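CrtC domain-containing protein (Fusarium vanettenii 77-13-4, PDB 7A0Q) probably hydrates the isoflavonoid phytoalexin kievitone, as a fungal kievitone hydratase with a CrtC-like fold of two lipocalin-type domains. Local coordinates at residues G57-S63 with V75-D81; Y85-R89 with L314-E319. One frame throughout, in Å; residues are numbered along the deposited sequence.

Contact 1 of 2, residues G57-S63 with V75-D81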
ATOM      1  N   GLY A  57       0.002   9.072 -12.286  1.00 14.26           N
ATOM      2  CA  GLY A  57      -0.703   8.254 -11.310  1.00 15.59           C
ATOM      3  C   GLY A  57      -0.085   8.331  -9.914  1.00 15.71           C
ATOM      4  O   GLY A  57       0.171   9.425  -9.392  1.00 16.34           O
ATOM      5  N   SER A  58       0.117   7.164  -9.296  1.00 13.18           N
ATOM      6  CA  SER A  58       0.402   7.050  -7.876  1.00 13.77           C
ATOM      7  C   SER A  58       1.560   6.083  -7.652  1.00 15.18           C
ATOM      8  O   SER A  58       1.646   5.045  -8.306  1.00 13.49           O
ATOM      9  CB  SER A  58      -0.867   6.580  -7.139  1.00 17.60           C
ATOM     10  OG  SER A  58      -0.608   6.173  -5.808  1.00 16.78           O
ATOM     11  N   TRP A  59       2.451   6.445  -6.723  1.00 13.88           N
ATOM     12  CA  TRP A  59       3.608   5.641  -6.333  1.00 14.31           C
ATOM     13  C   TRP A  59       3.568   5.529  -4.811  1.00 14.30           C
ATOM     14  O   TRP A  59       3.419   6.547  -4.131  1.00 14.86           O
ATOM     15  CB  TRP A  59       4.924   6.287  -6.803  1.00 15.06           C
ATOM     16  CG  TRP A  59       5.098   6.440  -8.304  1.00 13.66           C
ATOM     17  CD1 TRP A  59       5.809   5.622  -9.127  1.00 11.51           C
ATOM     18  CD2 TRP A  59       4.580   7.496  -9.144  1.00 13.34           C
ATOM     19  NE1 TRP A  59       5.765   6.090 -10.424  1.00 13.80           N
ATOM     20  CE2 TRP A  59       5.010   7.234 -10.456  1.00 12.83           C
ATOM     21  CE3 TRP A  59       3.777   8.620  -8.907  1.00 16.04           C
ATOM     22  CZ2 TRP A  59       4.677   8.063 -11.537  1.00 14.60           C
ATOM     23  CZ3 TRP A  59       3.453   9.450  -9.978  1.00 15.63           C
ATOM     24  CH2 TRP A  59       3.902   9.164 -11.276  1.00 14.77           C
ATOM     25  N   TRP A  60       3.687   4.312  -4.272  1.00 15.74           N
ATOM     26  CA  TRP A  60       3.308   4.071  -2.883  1.00 14.54           C
ATOM     27  C   TRP A  60       4.149   2.952  -2.287  1.00 15.41           C
ATOM     28  O   TRP A  60       4.418   1.954  -2.956  1.00 14.66           O
ATOM     29  CB  TRP A  60       1.816   3.716  -2.854  1.00 14.03           C
ATOM     30  CG  TRP A  60       1.120   3.551  -1.555  1.00 13.95           C
ATOM     31  CD1 TRP A  60       0.258   4.441  -0.977  1.00 15.91           C
ATOM     32  CD2 TRP A  60       1.115   2.386  -0.714  1.00 14.69           C
ATOM     33  NE1 TRP A  60      -0.258   3.921   0.180  1.00 17.70           N
ATOM     34  CE2 TRP A  60       0.248   2.659   0.369  1.00 16.80           C
ATOM     35  CE3 TRP A  60       1.761   1.146  -0.769  1.00 14.19           C
ATOM     36  CZ2 TRP A  60       0.022   1.746   1.399  1.00 14.80           C
ATOM     37  CZ3 TRP A  60       1.524   0.227   0.256  1.00 13.93           C
ATOM     38  CH2 TRP A  60       0.664   0.537   1.324  1.00 15.50           C
ATOM     39  N   SER A  61       4.568   3.123  -1.033  1.00 13.40           N
ATOM     40  CA  SER A  61       5.315   2.066  -0.362  1.00 14.90           C
ATOM     41  C   SER A  61       4.929   1.989   1.105  1.00 13.93           C
ATOM     42  O   SER A  61       4.712   3.012   1.764  1.00 14.40           O
ATOM     43  CB  SER A  61       6.848   2.255  -0.489  1.00 13.95           C
ATOM     44  OG  SER A  61       7.333   3.441   0.136  1.00 14.26           O
ATOM     45  N   SER A  62       4.822   0.759   1.600  1.00 14.26           N
ATOM     46  CA  SER A  62       4.694   0.494   3.033  1.00 15.04           C
ATOM     47  C   SER A  62       5.808  -0.459   3.454  1.00 18.69           C
ATOM     48  O   SER A  62       5.867  -1.602   2.991  1.00 15.86           O
ATOM     49  CB  SER A  62       3.303  -0.047   3.362  1.00 15.70           C
ATOM     50  OG  SER A  62       3.083  -1.330   2.792  1.00 17.00           O
ATOM     51  N   SER A  63       6.715   0.030   4.296  1.00 15.27           N
ATOM     52  CA  SER A  63       7.856  -0.760   4.738  1.00 18.47           C
ATOM     53  C   SER A  63       7.598  -1.292   6.136  1.00 15.76           C
ATOM     54  O   SER A  63       7.281  -0.521   7.047  1.00 17.41           O
ATOM     55  CB  SER A  63       9.141   0.070   4.725  1.00 17.86           C
ATOM     56  OG  SER A  63       9.454   0.505   3.414  1.00 16.31           O
ATOM     57  N   VAL A  75       6.430   2.113   7.965  1.00 15.89           N
ATOM     58  CA  VAL A  75       6.711   3.415   7.370  1.00 16.37           C
ATOM     59  C   VAL A  75       6.017   3.494   6.018  1.00 15.66           C
ATOM     60  O   VAL A  75       6.205   2.616   5.166  1.00 17.28           O
ATOM     61  CB  VAL A  75       8.223   3.655   7.214  1.00 16.87           C
ATOM     62  CG1 VAL A  75       8.463   4.995   6.540  1.00 20.28           C
ATOM     63  CG2 VAL A  75       8.888   3.640   8.585  1.00 21.12           C
ATOM     64  N   LEU A  76       5.256   4.560   5.815  1.00 17.38           N
ATOM     65  CA  LEU A  76       4.487   4.769   4.596  1.00 14.90           C
ATOM     66  C   LEU A  76       5.049   5.944   3.812  1.00 16.11           C
ATOM     67  O   LEU A  76       5.421   6.962   4.396  1.00 16.35           O
ATOM     68  CB  LEU A  76       3.033   5.059   4.936  1.00 19.24           C
ATOM     69  CG  LEU A  76       2.068   3.895   5.096  1.00 28.23           C
ATOM     70  CD1 LEU A  76       2.653   2.717   5.873  1.00 32.53           C
ATOM     71  CD2 LEU A  76       0.858   4.432   5.797  1.00 32.44           C
ATOM     72  N   ALA A  77       5.107   5.802   2.491  1.00 16.02           N
ATOM     73  CA  ALA A  77       5.455   6.899   1.596  1.00 13.81           C
ATOM     74  C   ALA A  77       4.521   6.854   0.398  1.00 15.63           C
ATOM     75  O   ALA A  77       4.260   5.774  -0.140  1.00 16.75           O
ATOM     76  CB  ALA A  77       6.903   6.807   1.113  1.00 16.21           C
ATOM     77  N   HIS A  78       4.031   8.018  -0.035  1.00 15.43           N
ATOM     78  CA  HIS A  78       3.072   8.037  -1.134  1.00 14.95           C
ATOM     79  C   HIS A  78       3.166   9.350  -1.897  1.00 15.35           C
ATOM     80  O   HIS A  78       3.056  10.418  -1.289  1.00 16.26           O
ATOM     81  CB  HIS A  78       1.657   7.852  -0.590  1.00 15.60           C
ATOM     82  CG  HIS A  78       0.593   7.941  -1.637  1.00 15.72           C
ATOM     83  ND1 HIS A  78      -0.593   8.610  -1.429  1.00 17.71           N
ATOM     84  CD2 HIS A  78       0.538   7.453  -2.900  1.00 15.36           C
ATOM     85  CE1 HIS A  78      -1.341   8.519  -2.517  1.00 19.93           C
ATOM     86  NE2 HIS A  78      -0.673   7.831  -3.428  1.00 17.62           N
ATOM     87  N   TYR A  79       3.343   9.269  -3.218  1.00 15.23           N
ATOM     88  CA  TYR A  79       3.271  10.431  -4.102  1.00 15.39           C
ATOM     89  C   TYR A  79       2.101  10.262  -5.057  1.00 15.70           C
ATOM     90  O   TYR A  79       1.953   9.207  -5.675  1.00 15.33           O
ATOM     91  CB  TYR A  79       4.561  10.612  -4.910  1.00 15.82           C
ATOM     92  CG  TYR A  79       4.569  11.842  -5.801  1.00 16.10           C
ATOM     93  CD1 TYR A  79       3.984  11.824  -7.065  1.00 17.30           C
ATOM     94  CD2 TYR A  79       5.183  13.017  -5.378  1.00 16.41           C
ATOM     95  CE1 TYR A  79       4.005  12.953  -7.889  1.00 18.43           C
ATOM     96  CE2 TYR A  79       5.207  14.146  -6.193  1.00 16.30           C
ATOM     97  CZ  TYR A  79       4.613  14.108  -7.437  1.00 18.85           C
ATOM     98  OH  TYR A  79       4.653  15.230  -8.238  1.00 18.64           O
ATOM     99  N   LEU A  80       1.291  11.308  -5.197  1.00 16.23           N
ATOM    100  CA  LEU A  80       0.156  11.288  -6.113  1.00 15.33           C
ATOM    101  C   LEU A  80       0.276  12.444  -7.096  1.00 19.00           C
ATOM    102  O   LEU A  80       0.432  13.601  -6.686  1.00 18.98           O
ATOM    103  CB  LEU A  80      -1.172  11.381  -5.351  1.00 17.52           C
ATOM    104  CG  LEU A  80      -2.406  11.337  -6.261  1.00 17.88           C
ATOM    105  CD1 LEU A  80      -2.568   9.963  -6.892  1.00 20.72           C
ATOM    106  CD2 LEU A  80      -3.669  11.719  -5.509  1.00 23.11           C
ATOM    107  N   ASP A  81       0.202  12.133  -8.388  1.00 17.35           N
ATOM    108  CA  ASP A  81       0.044  13.158  -9.409  1.00 19.38           C
ATOM    109  C   ASP A  81      -1.434  13.304  -9.746  1.00 24.41           C
ATOM    110  O   ASP A  81      -2.126  12.307  -9.958  1.00 23.75           O
ATOM    111  CB  ASP A  81       0.831  12.837 -10.676  1.00 18.90           C
ATOM    112  CG  ASP A  81       0.629  13.900 -11.738  1.00 24.36           C
ATOM    113  OD1 ASP A  81       1.118  15.029 -11.526  1.00 23.11           O
ATOM    114  OD2 ASP A  81      -0.052  13.624 -12.750  1.00 27.43           O
TER
HETATM  115  O   HOH W   1      -1.373  11.416 -13.340  1.00 22.59           O
HETATM  116  O   HOH W   2       7.851   2.823   2.750  1.00 17.08           O
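Val75 pairs with Ser63 inside the antiparallel beta hairpin of strands 58-66 and 72-81, in the N-terminal lipocalin-type part of the protein. They form a hydrogen-bonded pair. Val75 O also takes a bond from a water, which bridges the hydroxyls of Ser61 and Ser63; Ser63 OG is also bonded to Thr203. Leu76 turns to the other face, where its CD1 rests on Ser62 CB at 3.8 Å. Ala77 pairs with Ser61 through two backbone bonds, and its methyl packs against Ser61 OG, which is also bonded to Ser138.

His78 makes the direct side-chain hydrogen bond across the strands. CG is anti to the backbone N (chi1 176°), and the ring reaches across to the neighbouring strand. His78 NE2 meets Ser58 OG at 2.9 Å, in a bond whose direction is open. Trp60 turns its edge to the imidazole face in an offset edge-to-face pair, planes at 63°, with Trp60 CD1 3.6 Å from His78 CG.

Tyr79 lies beside Trp59 on the opposite face, pointing the same way; Tyr79 CD1 is 3.7 Å from Trp59 CE3. The nearest atom of its side chain is about 3 Å from the bound magnesium ion, and its OH is bonded to Thr110. Leu80 CD1 touches Ser58 CB. Asp81 N bonds to Gly57 O, and Asp81 OD1 to Thr110 OG1. A water links the strand ends, 2.6 Å from Asp81 OD2 and 2.9 Å from Gly57 N.

Contact 2 of 2, residues Y85-R89 with L314-E319; sequences YTYFR and LQTAYE
Tyr85, Tyr87 and Arg89 reach from the start of strand 86-94 and the residue before it to the turn that enters strand 317-328 of the C-terminal lipocalin-type domain. The tight part is at Gln315. Its NE2 sits over one face of the Tyr85 ring, offset toward the rim, 3.4 Å from Tyr85 CZ. The amide stands steeply to the ring, planes 78° apart, and OE1 is held by Glu311 N. Gln315 CG lies 3.6 Å from Tyr87 CD2. Tyr87 OH gives a weak bond to Leu314 O and lies over the centre of the Arg89 guanidinium.

The open side is the partly exposed end, where Tyr85 OH, bonded to Asp312, touches Leu314 CB. Arg89 is buried, but its links across the contact are weak, long or water-mediated. Its extended chain carries Arg89 NH1 to Gln315 O at 2.9 Å, a weak bond bent to 132° at the hydrogen. A water joins NH2 to the carbonyls of Leu314 and Thr316. Glu319 OE2 is 3.8 Å from Arg89 NH2, a long salt bridge of charges only.

Arg89 NE bonds to His78 ND1 and Tyr87 packs on Leu80, both of strand 72-81; Val106 of strand 100-107 touches Tyr85 and Gln315, and Leu308 of strand 295-308 packs on Arg89 and Glu319.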
ATOM      1  N   TYR A  85      -3.278  19.277  -8.398  1.00 26.78           N
ATOM      2  CA  TYR A  85      -2.118  19.429  -7.532  1.00 25.33           C
ATOM      3  C   TYR A  85      -1.403  18.089  -7.474  1.00 24.91           C
ATOM      4  O   TYR A  85      -1.912  17.071  -7.941  1.00 26.62           O
ATOM      5  CB  TYR A  85      -2.516  19.899  -6.122  1.00 24.58           C
ATOM      6  CG  TYR A  85      -3.624  19.085  -5.467  1.00 27.27           C
ATOM      7  CD1 TYR A  85      -3.427  17.753  -5.112  1.00 27.46           C
ATOM      8  CD2 TYR A  85      -4.864  19.651  -5.194  1.00 30.78           C
ATOM      9  CE1 TYR A  85      -4.428  17.009  -4.512  1.00 25.37           C
ATOM     10  CE2 TYR A  85      -5.876  18.913  -4.598  1.00 28.75           C
ATOM     11  CZ  TYR A  85      -5.654  17.590  -4.263  1.00 25.89           C
ATOM     12  OH  TYR A  85      -6.649  16.845  -3.671  1.00 29.28           O
ATOM     13  N   THR A  86      -0.212  18.104  -6.892  1.00 21.55           N
ATOM     14  CA  THR A  86       0.475  16.884  -6.508  1.00 21.60           C
ATOM     15  C   THR A  86       0.572  16.853  -4.995  1.00 20.33           C
ATOM     16  O   THR A  86       0.380  17.866  -4.322  1.00 19.52           O
ATOM     17  CB  THR A  86       1.884  16.817  -7.106  1.00 19.46           C
ATOM     18  OG1 THR A  86       2.690  17.828  -6.485  1.00 23.01           O
ATOM     19  CG2 THR A  86       1.858  17.055  -8.593  1.00 24.45           C
ATOM     20  N   TYR A  87       0.910  15.690  -4.448  1.00 18.86           N
ATOM     21  CA  TYR A  87       1.286  15.682  -3.047  1.00 17.55           C
ATOM     22  C   TYR A  87       2.200  14.510  -2.759  1.00 18.50           C
ATOM     23  O   TYR A  87       2.252  13.525  -3.500  1.00 17.10           O
ATOM     24  CB  TYR A  87       0.077  15.669  -2.100  1.00 16.85           C
ATOM     25  CG  TYR A  87      -0.867  14.479  -2.130  1.00 17.47           C
ATOM     26  CD1 TYR A  87      -0.482  13.223  -1.668  1.00 17.56           C
ATOM     27  CD2 TYR A  87      -2.183  14.643  -2.532  1.00 16.10           C
ATOM     28  CE1 TYR A  87      -1.380  12.155  -1.661  1.00 17.31           C
ATOM     29  CE2 TYR A  87      -3.089  13.581  -2.516  1.00 17.15           C
ATOM     30  CZ  TYR A  87      -2.678  12.339  -2.085  1.00 20.85           C
ATOM     31  OH  TYR A  87      -3.564  11.282  -2.062  1.00 19.05           O
ATOM     32  N   PHE A  88       2.970  14.673  -1.693  1.00 17.48           N
ATOM     33  CA  PHE A  88       3.682  13.583  -1.054  1.00 15.23           C
ATOM     34  C   PHE A  88       3.201  13.504   0.381  1.00 18.32           C
ATOM     35  O   PHE A  88       3.034  14.534   1.044  1.00 20.44           O
ATOM     36  CB  PHE A  88       5.202  13.803  -1.089  1.00 16.00           C
ATOM     37  CG  PHE A  88       6.000  12.665  -0.493  1.00 17.07           C
ATOM     38  CD1 PHE A  88       6.278  11.520  -1.239  1.00 18.20           C
ATOM     39  CD2 PHE A  88       6.483  12.747   0.811  1.00 18.06           C
ATOM     40  CE1 PHE A  88       7.026  10.473  -0.685  1.00 19.68           C
ATOM     41  CE2 PHE A  88       7.229  11.711   1.371  1.00 20.75           C
ATOM     42  CZ  PHE A  88       7.504  10.568   0.619  1.00 18.22           C
ATOM     43  N   ARG A  89       2.973  12.285   0.858  1.00 14.59           N
ATOM     44  CA  ARG A  89       2.578  12.085   2.242  1.00 15.79           C
ATOM     45  C   ARG A  89       3.296  10.861   2.794  1.00 15.75           C
ATOM     46  O   ARG A  89       3.703   9.962   2.047  1.00 15.48           O
ATOM     47  CB  ARG A  89       1.043  11.966   2.384  1.00 16.90           C
ATOM     48  CG  ARG A  89       0.408  10.850   1.570  1.00 16.86           C
ATOM     49  CD  ARG A  89      -1.109  10.976   1.612  1.00 18.40           C
ATOM     50  NE  ARG A  89      -1.764   9.878   0.908  1.00 18.79           N
ATOM     51  CZ  ARG A  89      -3.085   9.736   0.814  1.00 18.60           C
ATOM     52  NH1 ARG A  89      -3.892  10.637   1.378  1.00 18.28           N
ATOM     53  NH2 ARG A  89      -3.599   8.701   0.161  1.00 17.26           N
ATOM     54  N   LEU A 314      -9.264  13.942  -1.050  1.00 20.41           N
ATOM     55  CA  LEU A 314      -8.286  13.113  -1.750  1.00 18.84           C
ATOM     56  C   LEU A 314      -6.915  13.141  -1.084  1.00 22.49           C
ATOM     57  O   LEU A 314      -6.151  12.185  -1.238  1.00 18.72           O
ATOM     58  CB  LEU A 314      -8.171  13.549  -3.210  1.00 22.61           C
ATOM     59  CG  LEU A 314      -7.429  12.582  -4.142  1.00 22.89           C
ATOM     60  CD1 LEU A 314      -8.183  11.261  -4.224  1.00 27.25           C
ATOM     61  CD2 LEU A 314      -7.245  13.194  -5.513  1.00 26.27           C
ATOM     62  N   GLN A 315      -6.596  14.198  -0.339  1.00 18.12           N
ATOM     63  CA  GLN A 315      -5.314  14.249   0.357  1.00 15.60           C
ATOM     64  C   GLN A 315      -5.321  13.492   1.676  1.00 17.29           C
ATOM     65  O   GLN A 315      -4.260  13.361   2.302  1.00 19.01           O
ATOM     66  CB  GLN A 315      -4.913  15.705   0.621  1.00 21.11           C
ATOM     67  CG  GLN A 315      -4.614  16.517  -0.621  1.00 20.47           C
ATOM     68  CD  GLN A 315      -4.443  17.994  -0.303  1.00 26.58           C
ATOM     69  OE1 GLN A 315      -4.287  18.371   0.861  1.00 28.24           O
ATOM     70  NE2 GLN A 315      -4.475  18.833  -1.332  1.00 27.31           N
ATOM     71  N   THR A 316      -6.478  12.998   2.118  1.00 17.56           N
ATOM     72  CA  THR A 316      -6.644  12.397   3.435  1.00 18.42           C
ATOM     73  C   THR A 316      -6.826  10.893   3.296  1.00 19.90           C
ATOM     74  O   THR A 316      -7.485  10.429   2.363  1.00 19.18           O
ATOM     75  CB  THR A 316      -7.862  13.015   4.145  1.00 19.74           C
ATOM     76  OG1 THR A 316      -7.641  14.418   4.317  1.00 22.90           O
ATOM     77  CG2 THR A 316      -8.105  12.385   5.502  1.00 23.68           C
ATOM     78  N   ALA A 317      -6.243  10.121   4.216  1.00 18.56           N
ATOM     79  CA  ALA A 317      -6.487   8.685   4.174  1.00 17.51           C
ATOM     80  C   ALA A 317      -6.230   8.061   5.535  1.00 18.72           C
ATOM     81  O   ALA A 317      -5.306   8.467   6.243  1.00 20.38           O
ATOM     82  CB  ALA A 317      -5.605   7.995   3.125  1.00 17.73           C
ATOM     83  N   TYR A 318      -7.035   7.058   5.881  1.00 18.06           N
ATOM     84  CA  TYR A 318      -6.641   6.140   6.936  1.00 19.58           C
ATOM     85  C   TYR A 318      -5.695   5.112   6.324  1.00 22.03           C
ATOM     86  O   TYR A 318      -6.069   4.397   5.389  1.00 22.77           O
ATOM     87  CB  TYR A 318      -7.853   5.462   7.579  1.00 19.73           C
ATOM     88  CG  TYR A 318      -7.496   4.850   8.913  1.00 21.15           C
ATOM     89  CD1 TYR A 318      -7.031   3.542   9.003  1.00 18.94           C
ATOM     90  CD2 TYR A 318      -7.581   5.603  10.085  1.00 22.16           C
ATOM     91  CE1 TYR A 318      -6.679   2.990  10.229  1.00 20.25           C
ATOM     92  CE2 TYR A 318      -7.231   5.056  11.319  1.00 21.01           C
ATOM     93  CZ  TYR A 318      -6.775   3.756  11.385  1.00 22.37           C
ATOM     94  OH  TYR A 318      -6.419   3.216  12.602  1.00 21.72           O
ATOM     95  N   GLU A 319      -4.458   5.070   6.808  1.00 22.09           N
ATOM     96  CA  GLU A 319      -3.451   4.158   6.268  1.00 20.08           C
ATOM     97  C   GLU A 319      -2.849   3.423   7.455  1.00 18.17           C
ATOM     98  O   GLU A 319      -1.859   3.867   8.035  1.00 17.87           O
ATOM     99  CB  GLU A 319      -2.404   4.902   5.471  1.00 21.44           C
ATOM    100  CG  GLU A 319      -2.946   5.695   4.330  1.00 24.74           C
ATOM    101  CD  GLU A 319      -3.064   4.877   3.070  1.00 27.08           C
ATOM    102  OE1 GLU A 319      -2.724   3.672   3.089  1.00 23.75           O
ATOM    103  OE2 GLU A 319      -3.496   5.457   2.056  1.00 24.76           O
TER
HETATM  104  O   HOH W   3      -6.355   9.712  -0.066  1.00 18.29           O

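In the fold
The centres of the two contacts are about 9 Å apart, and contact 1 closes along the chain before contact 2 opens. Contact 1 is local, a hairpin within the N-terminal domain. Contact 2 joins residues more than 220 positions apart and ties that domain to the eight-stranded C-terminal barrel. Strands 72-81 and 86-94 are sheet neighbours and carry the link: His78 O is 2.8 Å from Arg89 N, and Leu80 N is 3.0 Å from Tyr87 O. Leu76 also packs on Glu319 across the interface. Bound imidazole lies about 4 Å from the Trp60 side chain and about 5 Å from that of Glu319 (nearest atoms), which may mark a pocket between the domains. The magnesium site includes Thr86.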